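Local coordinates for protein ESXA (Geobacillus thermodenitrificans, PDB 3ZBH) that is of unknown function but, as a WXG100 (ESAT-6 family) protein, is probably a small helical substrate of a type VII secretion system, at residues E13-A18 with Q78-A83. Residues are numbered along the deposited sequence; the frame is centred on the assembly and turned at random.
Sequences ELRGVA and QLHNSA. With ACT (acetate ion), chain N.
Leu14 and Ala83 meet CB to CB at 3.6 Å where helices 11-45 and 48-95 pack as the antiparallel helical hairpin of the WXG100 fold, their local axes 8.3 Å apart and 168° from parallel. The same small-residue logic applies at Ala18, whose methyl touches Leu79 CB at 3.6 Å: alanine on each helix lets the backbones come close, while leucine opposite fills the seam. Beside it, a chi1 of 180° turns Val17 CG1 opposite the backbone N, where it meets Leu79 CD1, and Leu14 CD2 lies on Ser82 CB. This flank faces the second subunit, whose Ile45 packs on Leu14 and whose Trp46 NE1 hydrogen-bonds Ser82 OG.

The other flank is more polar, and histidine suits it: the His80 ring takes Ala18 CB over its centre in a CH-pi contact, 3.6 Å from the centroid and 11° off the normal, while at its edge NE2 donates to OXT of an acetate ion, probably from the crystallisation liquor. Replacing His80 by an alanine is likely to leave the Ala18 methyl without this ring face and the acetate without this N-H donor. Arg15 suits the border: its aliphatic CG rests on Ala83 CB, and its extended chain carries the guanidinium on to a salt bridge with Glu87. A water in the guanidinium plane accepts from Arg15 NE and donates to His80 O, at 2.9 Å from each.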
loop_
_atom_site.group_PDB
_atom_site.type_symbol
_atom_site.label_atom_id
_atom_site.label_comp_id
_atom_site.label_asym_id
_atom_site.label_seq_id
_atom_site.Cartn_x
_atom_site.Cartn_y
_atom_site.Cartn_z
ATOM N N GLU B 13 -4.561 -2.397 24.460
ATOM C CA GLU B 13 -3.600 -1.704 23.603
ATOM C C GLU B 13 -3.066 -2.632 22.533
ATOM O O GLU B 13 -2.997 -2.266 21.370
ATOM C CB GLU B 13 -2.431 -1.133 24.416
ATOM C CG GLU B 13 -2.816 0.113 25.195
ATOM C CD GLU B 13 -1.909 0.415 26.389
ATOM O OE1 GLU B 13 -0.905 -0.285 26.599
ATOM O OE2 GLU B 13 -2.226 1.364 27.126
ATOM N N LEU B 14 -2.646 -3.828 22.942
ATOM C CA LEU B 14 -2.099 -4.809 22.002
ATOM C C LEU B 14 -3.112 -5.260 20.955
ATOM O O LEU B 14 -2.765 -5.418 19.787
ATOM C CB LEU B 14 -1.566 -6.030 22.757
ATOM C CG LEU B 14 -0.072 -5.913 23.151
ATOM C CD1 LEU B 14 0.198 -4.712 24.025
ATOM C CD2 LEU B 14 0.397 -7.167 23.885
ATOM N N ARG B 15 -4.347 -5.513 21.386
ATOM C CA ARG B 15 -5.402 -5.897 20.435
ATOM C C ARG B 15 -5.719 -4.780 19.455
ATOM O O ARG B 15 -5.996 -5.036 18.284
ATOM C CB ARG B 15 -6.664 -6.318 21.167
ATOM C CG ARG B 15 -6.466 -7.621 21.898
ATOM C CD ARG B 15 -7.622 -7.991 22.806
ATOM N NE ARG B 15 -7.326 -9.320 23.350
ATOM C CZ ARG B 15 -7.505 -9.672 24.617
ATOM N NH1 ARG B 15 -7.992 -8.794 25.489
ATOM N NH2 ARG B 15 -7.200 -10.901 24.993
ATOM N N GLY B 16 -5.750 -3.555 19.963
ATOM C CA GLY B 16 -5.875 -2.361 19.104
ATOM C C GLY B 16 -4.839 -2.323 17.986
ATOM O O GLY B 16 -5.156 -2.057 16.814
ATOM N N VAL B 17 -3.586 -2.552 18.349
ATOM C CA VAL B 17 -2.515 -2.553 17.374
ATOM C C VAL B 17 -2.601 -3.787 16.458
ATOM O O VAL B 17 -2.344 -3.677 15.260
ATOM C CB VAL B 17 -1.125 -2.432 18.041
ATOM C CG1 VAL B 17 -0.062 -2.446 16.960
ATOM C CG2 VAL B 17 -1.052 -1.102 18.823
ATOM N N ALA B 18 -3.001 -4.926 17.013
ATOM C CA ALA B 18 -3.205 -6.127 16.184
ATOM C C ALA B 18 -4.245 -5.845 15.092
ATOM O O ALA B 18 -4.065 -6.220 13.941
ATOM C CB ALA B 18 -3.672 -7.279 17.038
ATOM N N GLN B 78 0.382 -12.567 15.982
ATOM C CA GLN B 78 1.270 -12.680 17.175
ATOM C C GLN B 78 0.935 -11.638 18.260
ATOM O O GLN B 78 1.119 -11.894 19.456
ATOM C CB GLN B 78 2.742 -12.554 16.764
ATOM C CG GLN B 78 3.311 -13.772 16.018
ATOM C CD GLN B 78 3.017 -15.131 16.692
ATOM O OE1 GLN B 78 2.891 -16.131 15.994
ATOM N NE2 GLN B 78 2.885 -15.166 18.034
ATOM N N LEU B 79 0.457 -10.467 17.840
ATOM C CA LEU B 79 -0.047 -9.447 18.790
ATOM C C LEU B 79 -1.304 -9.874 19.529
ATOM O O LEU B 79 -1.457 -9.630 20.721
ATOM C CB LEU B 79 -0.303 -8.114 18.087
ATOM C CG LEU B 79 0.978 -7.320 17.758
ATOM C CD1 LEU B 79 0.692 -6.194 16.783
ATOM C CD2 LEU B 79 1.597 -6.773 19.044
ATOM N N HIS B 80 -2.226 -10.493 18.808
ATOM C CA HIS B 80 -3.368 -11.102 19.462
ATOM C C HIS B 80 -2.924 -12.167 20.434
ATOM O O HIS B 80 -3.463 -12.241 21.533
ATOM C CB HIS B 80 -4.339 -11.695 18.440
ATOM C CG HIS B 80 -5.321 -10.688 17.895
ATOM N ND1 HIS B 80 -5.418 -10.416 16.591
ATOM C CD2 HIS B 80 -6.264 -9.888 18.534
ATOM C CE1 HIS B 80 -6.387 -9.500 16.388
ATOM N NE2 HIS B 80 -6.898 -9.175 17.576
ATOM N N ASN B 81 -1.972 -13.004 20.041
ATOM C CA ASN B 81 -1.461 -14.037 20.969
ATOM C C ASN B 81 -0.848 -13.398 22.215
ATOM O O ASN B 81 -1.078 -13.869 23.333
ATOM C CB ASN B 81 -0.391 -14.926 20.316
ATOM C CG ASN B 81 -0.961 -15.856 19.277
ATOM O OD1 ASN B 81 -2.169 -15.998 19.164
ATOM N ND2 ASN B 81 -0.095 -16.459 18.482
ATOM N N SER B 82 -0.060 -12.342 22.003
ATOM C CA SER B 82 0.607 -11.665 23.134
ATOM C C SER B 82 -0.415 -10.982 24.023
ATOM O O SER B 82 -0.240 -10.911 25.202
ATOM C CB SER B 82 1.616 -10.591 22.657
ATOM O OG SER B 82 2.793 -11.170 22.191
ATOM N N ALA B 83 -1.482 -10.449 23.440
ATOM C CA ALA B 83 -2.492 -9.784 24.231
ATOM C C ALA B 83 -3.198 -10.794 25.173
ATOM O O ALA B 83 -3.442 -10.484 26.333
ATOM C CB ALA B 83 -3.484 -9.041 23.328
HETATM C C ACT N . -9.919 -8.868 18.683
HETATM O O ACT N . -9.671 -9.337 19.819
HETATM O OXT ACT N . -9.397 -7.797 18.280
HETATM C CH3 ACT N . -10.849 -9.611 17.765
HETATM O O HOH W 1 -6.223 -11.316 21.588
#